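RNA polymerase II subunit A C-terminal domain phosphatase SSU72 (Homo sapiens, PDB 4H3K) removes phosphate from phosphoserine and phosphothreonine of the RNA polymerase II C-terminal domain, with roles in RNA processing, termination and pre-mRNA polyadenylation. Local coordinates at residues Lys63-Tyr75 and Asp87-Ile101. The protein carries 1 engineered substitution. Numbering follows the deposited sequence.
Sequences KLPGPAPDKPNVY and DLLRKDKELYTQNGI
The amide nitrogen of N73 makes two bonds at once: ND2 donates almost straight (171°) to Y96 OH at 2.9 Å, with the hydroxyl lying in the amide plane, and weakly to P65 O at 3.1 Å within its own hairpin. CG of N73 lies anti to the carbonyl carbon (chi1 -64°), which carries the amide across to helix 81-98, where OD1 rests against K91 CE. The Y96 ring is wedged between leucines of its own helix, with L88 CG 3.6 Å above one face and L95 over the opposite one, while P65 O reaches its edge 3.4 Å from CE1. With alanine in place of N73, Y96 OH would probably lose this donor and P65 O its weak bond. Apolar contacts flank the polar bond: the P65 ring packs on I101 CD1, P67 on L95 CD2, and L64 on L88, with helix 101-109 closing in behind L64 and L88. Farther along, Y75 OH comes doubtfully close to D87 OD2, a very short 2.4 Å, the carboxylate nearly perpendicular to the ring. An amide-phenol bond set among leucines and prolines thus ties the two-stranded hairpin to the helix that follows it.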
ATOM      1  N   LYS B  63      19.117  10.578 -19.089  1.00 33.47           N
ATOM      2  CA  LYS B  63      19.452  11.780 -19.798  1.00 35.80           C
ATOM      3  C   LYS B  63      20.474  12.541 -18.935  1.00 36.28           C
ATOM      4  O   LYS B  63      20.342  12.634 -17.704  1.00 35.30           O
ATOM      5  CB  LYS B  63      18.171  12.583 -20.039  1.00 36.63           C
ATOM      6  CG  LYS B  63      18.321  13.789 -20.954  1.00 41.86           C
ATOM      7  CD  LYS B  63      17.398  14.950 -20.535  1.00 47.19           C
ATOM      8  CE  LYS B  63      16.079  14.986 -21.322  1.00 50.89           C
ATOM      9  NZ  LYS B  63      15.195  13.770 -21.169  1.00 53.36           N
ATOM     10  N   LEU B  64      21.510  13.047 -19.580  1.00 36.94           N
ATOM     11  CA  LEU B  64      22.441  13.948 -18.946  1.00 37.63           C
ATOM     12  C   LEU B  64      22.554  15.162 -19.861  1.00 39.25           C
ATOM     13  O   LEU B  64      22.423  15.014 -21.090  1.00 38.91           O
ATOM     14  CB  LEU B  64      23.797  13.262 -18.826  1.00 37.32           C
ATOM     15  CG  LEU B  64      24.291  12.608 -17.535  1.00 39.66           C
ATOM     16  CD1 LEU B  64      23.290  12.631 -16.391  1.00 37.06           C
ATOM     17  CD2 LEU B  64      24.888  11.204 -17.766  1.00 40.88           C
ATOM     18  N   PRO B  65      22.779  16.360 -19.286  1.00 39.42           N
ATOM     19  CA  PRO B  65      22.966  17.537 -20.135  1.00 41.19           C
ATOM     20  C   PRO B  65      24.162  17.353 -21.078  1.00 42.19           C
ATOM     21  O   PRO B  65      25.107  16.662 -20.727  1.00 41.74           O
ATOM     22  CB  PRO B  65      23.264  18.655 -19.122  1.00 40.91           C
ATOM     23  CG  PRO B  65      22.568  18.213 -17.846  1.00 40.30           C
ATOM     24  CD  PRO B  65      22.700  16.709 -17.844  1.00 39.95           C
ATOM     25  N   GLY B  66      24.103  17.944 -22.270  1.00 44.48           N
ATOM     26  CA  GLY B  66      25.235  17.916 -23.200  1.00 46.52           C
ATOM     27  C   GLY B  66      25.603  19.325 -23.649  1.00 49.03           C
ATOM     28  O   GLY B  66      25.254  20.294 -22.962  1.00 47.91           O
ATOM     29  N   PRO B  67      26.258  19.454 -24.832  1.00 50.89           N
ATOM     30  CA  PRO B  67      26.800  20.732 -25.311  1.00 53.34           C
ATOM     31  C   PRO B  67      25.743  21.799 -25.613  1.00 55.05           C
ATOM     32  O   PRO B  67      26.064  22.987 -25.699  1.00 56.93           O
ATOM     33  CB  PRO B  67      27.574  20.342 -26.581  1.00 54.17           C
ATOM     34  CG  PRO B  67      26.942  19.086 -27.056  1.00 53.16           C
ATOM     35  CD  PRO B  67      26.489  18.362 -25.800  1.00 51.35           C
ATOM     36  N   ALA B  68      24.501  21.382 -25.788  1.00 55.45           N
ATOM     37  CA  ALA B  68      23.416  22.312 -25.999  1.00 56.62           C
ATOM     38  C   ALA B  68      22.147  21.727 -25.380  1.00 56.28           C
ATOM     39  O   ALA B  68      22.031  20.498 -25.227  1.00 55.64           O
ATOM     40  CB  ALA B  68      23.238  22.593 -27.489  1.00 58.12           C
ATOM     41  N   PRO B  69      21.206  22.599 -24.985  1.00 56.70           N
ATOM     42  CA  PRO B  69      19.935  22.140 -24.402  1.00 55.85           C
ATOM     43  C   PRO B  69      19.162  21.117 -25.249  1.00 55.26           C
ATOM     44  O   PRO B  69      18.474  20.271 -24.682  1.00 54.30           O
ATOM     45  CB  PRO B  69      19.145  23.441 -24.242  1.00 56.69           C
ATOM     46  CG  PRO B  69      20.235  24.457 -23.923  1.00 57.53           C
ATOM     47  CD  PRO B  69      21.361  24.066 -24.874  1.00 57.76           C
ATOM     48  N   ASP B  70      19.274  21.186 -26.578  1.00 55.85           N
ATOM     49  CA  ASP B  70      18.636  20.194 -27.464  1.00 55.37           C
ATOM     50  C   ASP B  70      19.599  19.067 -27.903  1.00 54.29           C
ATOM     51  O   ASP B  70      19.356  18.361 -28.897  1.00 55.34           O
ATOM     52  CB  ASP B  70      17.985  20.881 -28.684  1.00 57.20           C
ATOM     53  CG  ASP B  70      19.003  21.530 -29.618  1.00 60.83           C
ATOM     54  OD1 ASP B  70      20.098  21.920 -29.150  1.00 63.05           O
ATOM     55  OD2 ASP B  70      18.711  21.650 -30.835  1.00 63.88           O
ATOM     56  N   LYS B  71      20.695  18.912 -27.164  1.00 51.77           N
ATOM     57  CA  LYS B  71      21.677  17.857 -27.423  1.00 49.65           C
ATOM     58  C   LYS B  71      22.090  17.117 -26.145  1.00 46.85           C
ATOM     59  O   LYS B  71      23.285  17.027 -25.836  1.00 46.46           O
ATOM     60  CB  LYS B  71      22.909  18.421 -28.142  1.00 50.92           C
ATOM     61  CG  LYS B  71      22.671  18.667 -29.623  1.00 53.18           C
ATOM     62  CD  LYS B  71      23.932  19.035 -30.371  1.00 55.15           C
ATOM     63  CE  LYS B  71      23.622  19.173 -31.852  1.00 57.45           C
ATOM     64  NZ  LYS B  71      24.885  19.264 -32.640  1.00 59.39           N
ATOM     65  N   PRO B  72      21.104  16.581 -25.392  1.00 44.19           N
ATOM     66  CA  PRO B  72      21.504  15.820 -24.209  1.00 41.73           C
ATOM     67  C   PRO B  72      22.257  14.542 -24.573  1.00 40.83           C
ATOM     68  O   PRO B  72      22.213  14.080 -25.727  1.00 40.38           O
ATOM     69  CB  PRO B  72      20.164  15.454 -23.561  1.00 40.39           C
ATOM     70  CG  PRO B  72      19.162  15.536 -24.684  1.00 42.57           C
ATOM     71  CD  PRO B  72      19.636  16.669 -25.517  1.00 43.87           C
ATOM     72  N   ASN B  73      22.949  13.991 -23.592  1.00 38.45           N
ATOM     73  CA  ASN B  73      23.511  12.658 -23.707  1.00 38.25           C
ATOM     74  C   ASN B  73      22.504  11.645 -23.210  1.00 37.58           C
ATOM     75  O   ASN B  73      21.852  11.843 -22.177  1.00 35.74           O
ATOM     76  CB  ASN B  73      24.786  12.585 -22.900  1.00 37.43           C
ATOM     77  CG  ASN B  73      25.846  13.498 -23.445  1.00 40.03           C
ATOM     78  OD1 ASN B  73      26.358  13.272 -24.545  1.00 42.78           O
ATOM     79  ND2 ASN B  73      26.173  14.553 -22.701  1.00 37.36           N
ATOM     80  N   VAL B  74      22.359  10.556 -23.940  1.00 37.27           N
ATOM     81  CA  VAL B  74      21.368   9.568 -23.558  1.00 36.64           C
ATOM     82  C   VAL B  74      22.032   8.220 -23.325  1.00 37.62           C
ATOM     83  O   VAL B  74      22.918   7.837 -24.094  1.00 38.16           O
ATOM     84  CB  VAL B  74      20.243   9.463 -24.616  1.00 37.58           C
ATOM     85  CG1 VAL B  74      19.301   8.343 -24.261  1.00 39.58           C
ATOM     86  CG2 VAL B  74      19.464  10.759 -24.701  1.00 35.41           C
ATOM     87  N   TYR B  75      21.602   7.518 -22.272  1.00 36.62           N
ATOM     88  CA  TYR B  75      22.080   6.168 -21.930  1.00 37.64           C
ATOM     89  C   TYR B  75      20.924   5.233 -21.541  1.00 37.66           C
ATOM     90  O   TYR B  75      19.836   5.685 -21.155  1.00 36.03           O
ATOM     91  CB  TYR B  75      23.050   6.234 -20.744  1.00 37.38           C
ATOM     92  CG  TYR B  75      24.237   7.098 -21.003  1.00 39.61           C
ATOM     93  CD1 TYR B  75      25.393   6.571 -21.585  1.00 43.23           C
ATOM     94  CD2 TYR B  75      24.210   8.449 -20.685  1.00 40.92           C
ATOM     95  CE1 TYR B  75      26.502   7.380 -21.842  1.00 44.21           C
ATOM     96  CE2 TYR B  75      25.305   9.262 -20.928  1.00 42.77           C
ATOM     97  CZ  TYR B  75      26.444   8.722 -21.503  1.00 43.94           C
ATOM     98  OH  TYR B  75      27.513   9.539 -21.738  1.00 45.97           O
ATOM     99  N   ASP B  87      32.861   7.699 -20.603  1.00 51.61           N
ATOM    100  CA  ASP B  87      32.299   8.170 -21.864  1.00 52.87           C
ATOM    101  C   ASP B  87      32.360   9.702 -21.964  1.00 52.98           C
ATOM    102  O   ASP B  87      32.820  10.242 -22.974  1.00 53.89           O
ATOM    103  CB  ASP B  87      30.866   7.667 -22.041  1.00 52.22           C
ATOM    104  CG  ASP B  87      30.241   8.118 -23.354  1.00 54.61           C
ATOM    105  OD1 ASP B  87      30.723   7.691 -24.424  1.00 57.86           O
ATOM    106  OD2 ASP B  87      29.262   8.892 -23.326  1.00 55.67           O
ATOM    107  N   LEU B  88      31.917  10.400 -20.922  1.00 52.17           N
ATOM    108  CA  LEU B  88      31.942  11.866 -20.930  1.00 52.50           C
ATOM    109  C   LEU B  88      33.367  12.457 -20.817  1.00 54.04           C
ATOM    110  O   LEU B  88      33.636  13.550 -21.329  1.00 53.95           O
ATOM    111  CB  LEU B  88      31.006  12.435 -19.861  1.00 51.05           C
ATOM    112  CG  LEU B  88      29.587  12.885 -20.265  1.00 50.33           C
ATOM    113  CD1 LEU B  88      29.073  12.326 -21.595  1.00 48.44           C
ATOM    114  CD2 LEU B  88      28.576  12.617 -19.160  1.00 47.08           C
ATOM    115  N   LEU B  89      34.267  11.725 -20.163  1.00 54.83           N
ATOM    116  CA  LEU B  89      35.651  12.168 -20.004  1.00 56.85           C
ATOM    117  C   LEU B  89      36.349  12.156 -21.363  1.00 58.32           C
ATOM    118  O   LEU B  89      37.138  13.047 -21.647  1.00 59.07           O
ATOM    119  CB  LEU B  89      36.401  11.304 -18.968  1.00 56.94           C
ATOM    120  CG  LEU B  89      37.840  11.642 -18.532  1.00 58.26           C
ATOM    121  CD1 LEU B  89      37.932  12.929 -17.705  1.00 56.75           C
ATOM    122  CD2 LEU B  89      38.453  10.472 -17.764  1.00 58.61           C
ATOM    123  N   ARG B  90      36.021  11.154 -22.186  1.00 59.38           N
ATOM    124  CA  ARG B  90      36.487  11.040 -23.568  1.00 61.02           C
ATOM    125  C   ARG B  90      35.909  12.140 -24.444  1.00 61.09           C
ATOM    126  O   ARG B  90      36.651  12.799 -25.170  1.00 62.38           O
ATOM    127  CB  ARG B  90      36.120   9.680 -24.192  1.00 61.69           C
ATOM    128  CG  ARG B  90      36.483   8.442 -23.377  1.00 63.32           C
ATOM    129  CD  ARG B  90      36.631   7.183 -24.245  1.00 67.14           C
ATOM    130  NE  ARG B  90      37.951   7.129 -24.880  1.00 71.92           N
ATOM    131  CZ  ARG B  90      39.106   6.956 -24.225  1.00 73.57           C
ATOM    132  NH1 ARG B  90      39.126   6.813 -22.900  1.00 73.61           N
ATOM    133  NH2 ARG B  90      40.250   6.933 -24.894  1.00 74.67           N
ATOM    134  N   LYS B  91      34.595  12.334 -24.384  1.00 59.77           N
ATOM    135  CA  LYS B  91      33.897  13.239 -25.306  1.00 59.85           C
ATOM    136  C   LYS B  91      34.433  14.663 -25.175  1.00 59.91           C
ATOM    137  O   LYS B  91      34.842  15.263 -26.173  1.00 60.74           O
ATOM    138  CB  LYS B  91      32.374  13.145 -25.141  1.00 58.94           C
ATOM    139  CG  LYS B  91      31.751  11.886 -25.708  1.00 59.97           C
ATOM    140  CD  LYS B  91      30.337  11.690 -25.181  1.00 60.46           C
ATOM    141  CE  LYS B  91      29.325  12.473 -25.991  1.00 60.65           C
ATOM    142  NZ  LYS B  91      28.897  11.684 -27.191  1.00 63.31           N
ATOM    143  N   ASP B  92      34.427  15.198 -23.954  1.00 59.04           N
ATOM    144  CA  ASP B  92      34.815  16.586 -23.712  1.00 58.86           C
ATOM    145  C   ASP B  92      35.141  16.806 -22.236  1.00 58.68           C
ATOM    146  O   ASP B  92      34.319  17.333 -21.474  1.00 57.24           O
ATOM    147  CB  ASP B  92      33.647  17.483 -24.144  1.00 58.63           C
ATOM    148  CG  ASP B  92      34.045  18.955 -24.302  1.00 58.58           C
ATOM    149  OD1 ASP B  92      34.973  19.436 -23.613  1.00 56.14           O
ATOM    150  OD2 ASP B  92      33.383  19.643 -25.104  1.00 58.19           O
ATOM    151  N   LYS B  93      36.352  16.409 -21.846  1.00 59.34           N
ATOM    152  CA  LYS B  93      36.802  16.510 -20.462  1.00 59.48           C
ATOM    153  C   LYS B  93      36.439  17.869 -19.883  1.00 59.34           C
ATOM    154  O   LYS B  93      36.086  17.986 -18.718  1.00 59.09           O
ATOM    155  CB  LYS B  93      38.317  16.276 -20.382  1.00 60.94           C
ATOM    156  CG  LYS B  93      39.022  16.916 -19.183  1.00 61.60           C
ATOM    157  CD  LYS B  93      40.250  17.702 -19.643  1.00 65.55           C
ATOM    158  CE  LYS B  93      40.511  18.922 -18.757  1.00 65.67           C
ATOM    159  NZ  LYS B  93      40.865  18.521 -17.373  1.00 65.66           N
ATOM    160  N   GLU B  94      36.515  18.893 -20.723  1.00 60.34           N
ATOM    161  CA  GLU B  94      36.433  20.268 -20.268  1.00 60.16           C
ATOM    162  C   GLU B  94      35.012  20.687 -19.996  1.00 58.45           C
ATOM    163  O   GLU B  94      34.741  21.297 -18.966  1.00 57.89           O
ATOM    164  CB  GLU B  94      37.061  21.201 -21.301  1.00 62.05           C
ATOM    165  CG  GLU B  94      36.895  22.674 -20.965  1.00 64.44           C
ATOM    166  CD  GLU B  94      38.193  23.439 -21.085  1.00 68.48           C
ATOM    167  OE1 GLU B  94      39.055  23.022 -21.896  1.00 70.86           O
ATOM    168  OE2 GLU B  94      38.353  24.450 -20.358  1.00 69.69           O
ATOM    169  N   LEU B  95      34.112  20.364 -20.925  1.00 57.44           N
ATOM    170  CA  LEU B  95      32.713  20.737 -20.785  1.00 55.98           C
ATOM    171  C   LEU B  95      32.098  20.061 -19.563  1.00 53.99           C
ATOM    172  O   LEU B  95      31.385  20.707 -18.805  1.00 53.71           O
ATOM    173  CB  LEU B  95      31.908  20.421 -22.059  1.00 56.20           C
ATOM    174  CG  LEU B  95      30.379  20.605 -22.008  1.00 57.00           C
ATOM    175  CD1 LEU B  95      29.960  22.043 -21.671  1.00 58.43           C
ATOM    176  CD2 LEU B  95      29.738  20.147 -23.308  1.00 58.02           C
ATOM    177  N   TYR B  96      32.408  18.779 -19.363  1.00 52.56           N
ATOM    178  CA  TYR B  96      31.772  17.982 -18.297  1.00 50.10           C
ATOM    179  C   TYR B  96      32.467  18.108 -16.935  1.00 50.16           C
ATOM    180  O   TYR B  96      31.937  17.645 -15.917  1.00 48.66           O
ATOM    181  CB  TYR B  96      31.564  16.530 -18.749  1.00 48.93           C
ATOM    182  CG  TYR B  96      30.697  16.455 -19.997  1.00 46.63           C
ATOM    183  CD1 TYR B  96      29.311  16.626 -19.920  1.00 43.55           C
ATOM    184  CD2 TYR B  96      31.265  16.262 -21.258  1.00 44.05           C
ATOM    185  CE1 TYR B  96      28.512  16.580 -21.056  1.00 40.08           C
ATOM    186  CE2 TYR B  96      30.483  16.228 -22.390  1.00 41.98           C
ATOM    187  CZ  TYR B  96      29.105  16.378 -22.283  1.00 41.74           C
ATOM    188  OH  TYR B  96      28.318  16.343 -23.407  1.00 38.86           O
ATOM    189  N   THR B  97      33.633  18.767 -16.913  1.00 51.05           N
ATOM    190  CA  THR B  97      34.184  19.285 -15.651  1.00 51.10           C
ATOM    191  C   THR B  97      33.453  20.581 -15.308  1.00 51.75           C
ATOM    192  O   THR B  97      33.073  20.802 -14.164  1.00 51.66           O
ATOM    193  CB  THR B  97      35.719  19.542 -15.705  1.00 52.13           C
ATOM    194  OG1 THR B  97      36.381  18.393 -16.233  1.00 51.04           O
ATOM    195  CG2 THR B  97      36.282  19.825 -14.294  1.00 52.01           C
ATOM    196  N   GLN B  98      33.227  21.410 -16.325  1.00 53.07           N
ATOM    197  CA  GLN B  98      32.666  22.753 -16.170  1.00 53.54           C
ATOM    198  C   GLN B  98      31.221  22.744 -15.694  1.00 51.93           C
ATOM    199  O   GLN B  98      30.846  23.517 -14.818  1.00 52.32           O
ATOM    200  CB  GLN B  98      32.729  23.489 -17.503  1.00 54.81           C
ATOM    201  CG  GLN B  98      33.331  24.865 -17.408  1.00 59.09           C
ATOM    202  CD  GLN B  98      34.844  24.821 -17.232  1.00 63.14           C
ATOM    203  OE1 GLN B  98      35.603  24.878 -18.210  1.00 64.99           O
ATOM    204  NE2 GLN B  98      35.290  24.705 -15.979  1.00 63.41           N
ATOM    205  N   ASN B  99      30.407  21.884 -16.289  1.00 50.23           N
ATOM    206  CA  ASN B  99      28.997  21.835 -15.942  1.00 48.58           C
ATOM    207  C   ASN B  99      28.668  20.879 -14.786  1.00 47.29           C
ATOM    208  O   ASN B  99      27.508  20.483 -14.630  1.00 47.52           O
ATOM    209  CB  ASN B  99      28.172  21.502 -17.185  1.00 48.53           C
ATOM    210  CG  ASN B  99      28.457  20.119 -17.720  1.00 45.95           C
ATOM    211  OD1 ASN B  99      29.098  19.296 -17.068  1.00 42.31           O
ATOM    212  ND2 ASN B  99      27.968  19.854 -18.910  1.00 45.01           N
ATOM    213  N   GLY B 100      29.692  20.493 -14.012  1.00 46.27           N
ATOM    214  CA  GLY B 100      29.541  19.686 -12.784  1.00 45.09           C
ATOM    215  C   GLY B 100      29.142  18.233 -12.985  1.00 43.62           C
ATOM    216  O   GLY B 100      28.970  17.489 -12.005  1.00 42.95           O
ATOM    217  N   ILE B 101      29.000  17.815 -14.248  1.00 42.38           N
ATOM    218  CA  ILE B 101      28.499  16.477 -14.540  1.00 40.82           C
ATOM    219  C   ILE B 101      29.477  15.362 -14.150  1.00 40.94           C
ATOM    220  O   ILE B 101      29.061  14.314 -13.652  1.00 40.23           O
ATOM    221  CB  ILE B 101      28.003  16.337 -15.994  1.00 40.91           C
ATOM    222  CG1 ILE B 101      26.789  17.231 -16.204  1.00 40.84           C
ATOM    223  CG2 ILE B 101      27.655  14.898 -16.318  1.00 39.39           C
ATOM    224  CD1 ILE B 101      26.299  17.255 -17.603  1.00 46.90           C
TER